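Local structure of VOC domain-containing protein (Streptococcus mutans, 3L7T) at residues D17-F22 / F123-L128; D42-L47 / E55-K60. The protein binds zinc and, as a member of the glyoxalase/bleomycin resistance (VOC) superfamily, may have lactoylglutathione lyase activity. All blocks are in the same frame, centred on the assembly; numbering follows the deposited sequence.

Contact 1. Residues D17-F22 / F123-L128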
loop_
_atom_site.group_PDB
_atom_site.type_symbol
_atom_site.label_atom_id
_atom_site.label_comp_id
_atom_site.label_asym_id
_atom_site.label_seq_id
_atom_site.Cartn_x
_atom_site.Cartn_y
_atom_site.Cartn_z
ATOM N N ASP A 17 -17.648 -0.962 9.711
ATOM C CA ASP A 17 -17.985 0.064 10.684
ATOM C C ASP A 17 -16.837 0.381 11.631
ATOM O O ASP A 17 -16.641 1.539 12.020
ATOM C CB ASP A 17 -19.229 -0.325 11.497
ATOM C CG ASP A 17 -20.493 -0.330 10.670
ATOM O OD1 ASP A 17 -20.601 0.442 9.697
ATOM O OD2 ASP A 17 -21.371 -1.164 10.970
ATOM N N LYS A 18 -16.106 -0.646 12.041
ATOM C CA LYS A 18 -15.059 -0.458 13.015
ATOM C C LYS A 18 -13.891 0.273 12.340
ATOM O O LYS A 18 -13.267 1.147 12.931
ATOM C CB LYS A 18 -14.581 -1.802 13.568
ATOM C CG LYS A 18 -15.508 -2.397 14.622
ATOM C CD LYS A 18 -14.871 -3.579 15.338
ATOM C CE LYS A 18 -15.236 -3.573 16.809
ATOM N NZ LYS A 18 -16.688 -3.295 16.953
ATOM N N SER A 19 -13.650 -0.050 11.072
ATOM C CA SER A 19 -12.545 0.590 10.347
ATOM C C SER A 19 -12.910 1.996 9.896
ATOM O O SER A 19 -12.059 2.867 9.837
ATOM C CB SER A 19 -12.104 -0.274 9.172
ATOM O OG SER A 19 -11.590 -1.486 9.679
ATOM N N TYR A 20 -14.192 2.236 9.656
ATOM C CA TYR A 20 -14.656 3.577 9.323
ATOM C C TYR A 20 -14.429 4.454 10.552
ATOM O O TYR A 20 -13.893 5.557 10.460
ATOM C CB TYR A 20 -16.155 3.545 8.990
ATOM C CG TYR A 20 -16.708 4.904 8.634
ATOM C CD1 TYR A 20 -17.054 5.208 7.326
ATOM C CD2 TYR A 20 -16.928 5.860 9.615
ATOM C CE1 TYR A 20 -17.575 6.465 6.987
ATOM C CE2 TYR A 20 -17.415 7.143 9.279
ATOM C CZ TYR A 20 -17.725 7.421 7.979
ATOM O OH TYR A 20 -18.236 8.668 7.674
ATOM N N GLU A 21 -14.833 3.953 11.711
ATOM C CA GLU A 21 -14.536 4.654 12.970
ATOM C C GLU A 21 -13.031 4.982 13.134
ATOM O O GLU A 21 -12.653 6.122 13.435
ATOM C CB GLU A 21 -15.042 3.808 14.154
ATOM C CG GLU A 21 -14.546 4.248 15.539
ATOM C CD GLU A 21 -15.049 5.635 15.959
ATOM O OE1 GLU A 21 -16.169 6.020 15.560
ATOM O OE2 GLU A 21 -14.304 6.348 16.672
ATOM N N PHE A 22 -12.173 3.994 12.904
ATOM C CA PHE A 22 -10.736 4.178 13.067
ATOM C C PHE A 22 -10.198 5.258 12.115
ATOM O O PHE A 22 -9.588 6.234 12.540
ATOM C CB PHE A 22 -10.016 2.839 12.841
ATOM C CG PHE A 22 -8.509 2.918 12.940
ATOM C CD1 PHE A 22 -7.880 2.852 14.186
ATOM C CD2 PHE A 22 -7.710 3.016 11.798
ATOM C CE1 PHE A 22 -6.489 2.838 14.280
ATOM C CE2 PHE A 22 -6.327 3.005 11.894
ATOM C CZ PHE A 22 -5.712 2.970 13.135
ATOM N N PHE A 123 -1.112 0.477 14.543
ATOM C CA PHE A 123 -1.780 -0.551 13.741
ATOM C C PHE A 123 -3.258 -0.255 13.573
ATOM O O PHE A 123 -3.865 0.321 14.449
ATOM C CB PHE A 123 -1.588 -1.931 14.377
ATOM C CG PHE A 123 -0.146 -2.314 14.530
ATOM C CD1 PHE A 123 0.501 -3.030 13.536
ATOM C CD2 PHE A 123 0.586 -1.853 15.612
ATOM C CE1 PHE A 123 1.847 -3.321 13.635
ATOM C CE2 PHE A 123 1.949 -2.107 15.705
ATOM C CZ PHE A 123 2.577 -2.861 14.728
ATOM N N ASP A 124 -3.826 -0.650 12.435
ATOM C CA ASP A 124 -5.244 -0.496 12.217
ATOM C C ASP A 124 -5.939 -1.703 12.851
ATOM O O ASP A 124 -5.253 -2.593 13.385
ATOM C CB ASP A 124 -5.571 -0.256 10.721
ATOM C CG ASP A 124 -5.911 -1.519 9.932
ATOM O OD1 ASP A 124 -5.578 -2.672 10.343
ATOM O OD2 ASP A 124 -6.462 -1.321 8.798
ATOM N N PRO A 125 -7.273 -1.664 12.927
ATOM C CA PRO A 125 -8.008 -2.728 13.608
ATOM C C PRO A 125 -7.722 -4.135 13.090
ATOM O O PRO A 125 -7.976 -5.110 13.809
ATOM C CB PRO A 125 -9.481 -2.351 13.363
ATOM C CG PRO A 125 -9.445 -0.857 13.223
ATOM C CD PRO A 125 -8.159 -0.575 12.484
ATOM N N ASP A 126 -7.238 -4.252 11.853
ATOM C CA ASP A 126 -6.898 -5.547 11.236
ATOM C C ASP A 126 -5.394 -5.808 11.219
ATOM O O ASP A 126 -4.924 -6.744 10.554
ATOM C CB ASP A 126 -7.488 -5.647 9.839
ATOM C CG ASP A 126 -9.016 -5.726 9.868
ATOM O OD1 ASP A 126 -9.518 -6.660 10.519
ATOM O OD2 ASP A 126 -9.714 -4.793 9.398
ATOM N N GLY A 127 -4.674 -5.065 12.059
ATOM C CA GLY A 127 -3.228 -5.246 12.247
ATOM C C GLY A 127 -2.364 -4.706 11.104
ATOM O O GLY A 127 -1.198 -5.109 10.937
ATOM N N LEU A 128 -2.943 -3.837 10.281
ATOM C CA LEU A 128 -2.169 -3.258 9.158
ATOM C C LEU A 128 -1.161 -2.273 9.791
ATOM O O LEU A 128 -1.573 -1.358 10.512
ATOM C CB LEU A 128 -3.120 -2.479 8.253
ATOM C CG LEU A 128 -2.453 -1.717 7.096
ATOM C CD1 LEU A 128 -1.685 -2.742 6.275
ATOM C CD2 LEU A 128 -3.529 -0.995 6.260
HETATM O O HOH W 1 -8.902 -2.180 9.558
HETATM O O HOH W 2 -11.902 -4.175 10.744
#
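F22 meets the turn at 123-128 with one face of its ring. Its CG stands anti to the backbone N (chi1 178°), which carries the ring off helix 16-26 toward D124 and P125. Followed outward, F22 CB lies 3.8 Å from P125 CG. Ring atom F22 CG then meets P125 CD at 3.5 Å, and this methylene sits over the face, 18° off the ring normal, as a CH-pi contact. Further out, F22 CE2 reaches D124 CB at 3.5 Å, while D124 CA makes a second CH-pi contact, 4.0 Å from the centroid of the F22 ring. At the tip, F22 CZ touches the backbone carbonyl O of F123 at 3.5 Å. The ring and the D124 carboxylate are almost perpendicular, their planes 89° apart.

No direct hydrogen bond joins the segments; water does so instead. S19 OG and D126 OD2 are bridged by two waters, one of which also gives a weak bond to D124 OD2. D126 OD1 is held by S14, and D124 OD2 by Y23 OH of helix 16-26.

Within the turn, D124 OD1 accepts from D126 N at 2.7 Å. L128 N reaches D124 OD1 at 2.9 Å from the opposite face of the carboxylate plane, so the loop is braced by the very residue that F22 packs on. The bond from D126 N defines an Asx turn, laid over a type I beta turn from D124 to G127. Helix 16-26 thus rests on the turn between strands 118-123 and 129-133, within the two four-stranded sheets of the VOC fold.

Contact 2. Residues D42-L47 / E55-K60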
loop_
_atom_site.group_PDB
_atom_site.type_symbol
_atom_site.label_atom_id
_atom_site.label_comp_id
_atom_site.label_asym_id
_atom_site.label_seq_id
_atom_site.Cartn_x
_atom_site.Cartn_y
_atom_site.Cartn_z
ATOM N N ASP A 42 -18.920 -4.319 -2.384
ATOM C CA ASP A 42 -19.430 -3.973 -1.052
ATOM C C ASP A 42 -19.216 -2.489 -0.784
ATOM O O ASP A 42 -19.576 -1.670 -1.656
ATOM C CB ASP A 42 -18.817 -4.895 -0.002
ATOM C CG ASP A 42 -19.174 -6.359 -0.257
ATOM O OD1 ASP A 42 -20.348 -6.607 -0.624
ATOM O OD2 ASP A 42 -18.275 -7.240 -0.172
ATOM N N TYR A 43 -18.693 -2.109 0.392
ATOM C CA TYR A 43 -18.531 -0.679 0.688
ATOM C C TYR A 43 -17.161 -0.244 0.259
ATOM O O TYR A 43 -16.158 -0.938 0.530
ATOM C CB TYR A 43 -18.716 -0.369 2.191
ATOM C CG TYR A 43 -20.141 -0.640 2.641
ATOM C CD1 TYR A 43 -21.108 0.358 2.550
ATOM C CD2 TYR A 43 -20.507 -1.871 3.144
ATOM C CE1 TYR A 43 -22.402 0.149 2.959
ATOM C CE2 TYR A 43 -21.832 -2.113 3.531
ATOM C CZ TYR A 43 -22.766 -1.104 3.402
ATOM O OH TYR A 43 -24.071 -1.316 3.798
ATOM N N LYS A 44 -17.131 0.857 -0.486
ATOM C CA LYS A 44 -15.882 1.454 -0.904
ATOM C C LYS A 44 -15.851 2.880 -0.386
ATOM O O LYS A 44 -16.760 3.668 -0.651
ATOM C CB LYS A 44 -15.782 1.448 -2.438
ATOM C CG LYS A 44 -14.471 2.079 -2.977
ATOM C CD LYS A 44 -14.422 2.115 -4.520
ATOM C CE LYS A 44 -13.082 2.659 -5.005
ATOM N NZ LYS A 44 -13.045 4.166 -5.086
ATOM N N LEU A 45 -14.922 3.124 0.525
ATOM C CA LEU A 45 -14.831 4.371 1.245
ATOM C C LEU A 45 -13.558 5.065 0.752
ATOM O O LEU A 45 -12.450 4.548 0.957
ATOM C CB LEU A 45 -14.711 4.085 2.738
ATOM C CG LEU A 45 -14.405 5.302 3.622
ATOM C CD1 LEU A 45 -15.459 6.427 3.577
ATOM C CD2 LEU A 45 -14.177 4.842 5.037
ATOM N N ASP A 46 -13.718 6.240 0.144
ATOM C CA ASP A 46 -12.572 6.961 -0.426
ATOM C C ASP A 46 -12.189 8.140 0.455
ATOM O O ASP A 46 -13.011 9.037 0.708
ATOM C CB ASP A 46 -12.922 7.465 -1.825
ATOM C CG ASP A 46 -13.283 6.325 -2.792
ATOM O OD1 ASP A 46 -12.713 5.207 -2.675
ATOM O OD2 ASP A 46 -14.119 6.561 -3.696
ATOM N N LEU A 47 -10.944 8.120 0.940
ATOM C CA LEU A 47 -10.471 9.119 1.915
ATOM C C LEU A 47 -9.385 10.007 1.332
ATOM O O LEU A 47 -8.542 9.550 0.570
ATOM C CB LEU A 47 -9.887 8.391 3.131
ATOM C CG LEU A 47 -10.871 7.447 3.829
ATOM C CD1 LEU A 47 -10.299 6.971 5.167
ATOM C CD2 LEU A 47 -12.251 8.128 4.099
ATOM N N GLU A 55 -8.347 4.127 -0.513
ATOM C CA GLU A 55 -9.612 3.483 -0.834
ATOM C C GLU A 55 -9.794 2.350 0.140
ATOM O O GLU A 55 -9.059 1.379 0.082
ATOM C CB GLU A 55 -9.578 2.876 -2.240
ATOM C CG GLU A 55 -9.561 3.869 -3.371
ATOM C CD GLU A 55 -9.773 3.199 -4.715
ATOM O OE1 GLU A 55 -9.561 1.956 -4.808
ATOM O OE2 GLU A 55 -9.974 3.956 -5.690
ATOM N N ILE A 56 -10.770 2.456 1.025
ATOM C CA ILE A 56 -11.015 1.395 1.988
ATOM C C ILE A 56 -12.161 0.498 1.482
ATOM O O ILE A 56 -13.271 0.988 1.213
ATOM C CB ILE A 56 -11.358 1.978 3.354
ATOM C CG1 ILE A 56 -10.329 3.025 3.807
ATOM C CG2 ILE A 56 -11.535 0.868 4.386
ATOM C CD1 ILE A 56 -8.960 2.515 3.999
ATOM N N PHE A 57 -11.910 -0.808 1.409
ATOM C CA PHE A 57 -12.928 -1.751 0.963
ATOM C C PHE A 57 -13.279 -2.666 2.099
ATOM O O PHE A 57 -12.407 -3.272 2.689
ATOM C CB PHE A 57 -12.416 -2.618 -0.181
ATOM C CG PHE A 57 -12.266 -1.885 -1.486
ATOM C CD1 PHE A 57 -13.293 -1.889 -2.423
ATOM C CD2 PHE A 57 -11.055 -1.292 -1.818
ATOM C CE1 PHE A 57 -13.139 -1.281 -3.673
ATOM C CE2 PHE A 57 -10.871 -0.710 -3.083
ATOM C CZ PHE A 57 -11.935 -0.697 -3.998
ATOM N N GLY A 58 -14.563 -2.864 2.355
ATOM C CA GLY A 58 -14.907 -3.858 3.368
ATOM C C GLY A 58 -16.398 -4.016 3.339
ATOM O O GLY A 58 -17.082 -3.416 2.514
ATOM N N ASN A 59 -16.881 -4.819 4.257
ATOM C CA ASN A 59 -18.308 -5.055 4.344
ATOM C C ASN A 59 -18.718 -5.006 5.809
ATOM O O ASN A 59 -17.890 -5.154 6.702
ATOM C CB ASN A 59 -18.663 -6.396 3.708
ATOM C CG ASN A 59 -20.157 -6.543 3.450
ATOM O OD1 ASN A 59 -20.897 -5.585 3.589
ATOM N ND2 ASN A 59 -20.598 -7.743 3.055
ATOM N N LYS A 60 -19.991 -4.695 6.058
ATOM C CA LYS A 60 -20.474 -4.484 7.418
ATOM C C LYS A 60 -20.913 -5.849 7.931
ATOM O O LYS A 60 -21.370 -6.652 7.135
ATOM C CB LYS A 60 -21.693 -3.557 7.370
ATOM C CG LYS A 60 -21.348 -2.120 7.174
ATOM C CD LYS A 60 -22.567 -1.262 6.965
ATOM C CE LYS A 60 -22.130 0.164 6.704
ATOM N NZ LYS A 60 -23.274 1.116 6.576
HETATM O O HOH W 3 -22.486 -4.999 1.165
HETATM O O HOH W 4 -25.747 0.691 4.294
#
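Y43 and G58 open the backbone ladder between these antiparallel strands, whose axes run at 161°. Each donates to the other: Y43 N to G58 O at 3.0 Å and G58 N to Y43 O at 3.1 Å. L45 and I56 form the next hydrogen-bonded pair, with I56 N to L45 O at 2.7 Å and nearly straight. The carbonyls also receive CA-H...O contacts, among them F57 CA to Y43 O.

Apolar contact is made on the face of L45 and I56, where L45 CB and I56 CB meet at 4.0 Å, and Y16 and Y20 of helix 16-26 lie against L45.

Rings and flat groups make a further set. On the face of K44 and F57, the lysine chain runs beside the phenylalanine, its CG over the ring in a CH-pi contact; R83 of the second subunit makes a cation-pi contact with the same F57. The extended K60 chain passes over one face of the Y43 ring, the two side chains at about a right angle, with K60 CE 3.9 Å from the Y43 ring centroid. Where strand 55-58 gives way to loop, the N59 amide stacks on the D42 carboxylate, their planes 10° apart; D42 OD1 accepts a hydrogen bond from K39 N.

Charge is gathered around K44 NZ. A bend at chi4 (-86°) follows an otherwise extended chain and turns K44 NZ to D46 OD1 at 2.6 Å, on the syn side; the bond from K44 NZ to E55 OE2 at 3.1 Å is weak. D46 OD2 has a second salt bridge, with R33.

E55 is a zinc ligand together with H8, and H84 of the second subunit packs on it. K44 is therefore a second-shell partner of the metal site, and its charge probably offsets the mutual repulsion of the neighbouring E55 and D46 carboxylates.

In the fold
Contact 2, eight residues apart in sequence, lies within the hairpin of strands 42-49 and 52-58 and is buried; contact 1 spans about 100 residues and is only partly buried, with P125 and K18 exposed. Along the chain contact 2 is nested inside the loop that contact 1 closes, and their centres are about 12 Å apart. Helix 16-26 belongs to both neighbourhoods: Y20 CD1 packs on L45 CD2 at 3.7 Å, and D17 OD1 lies 3.4 Å from K60 CE. Their chemistry differs accordingly, with ring packing and bridging waters between a helix and a turn in contact 1, but a backbone ladder and charged network beside the zinc in contact 2. Both also touch the second subunit.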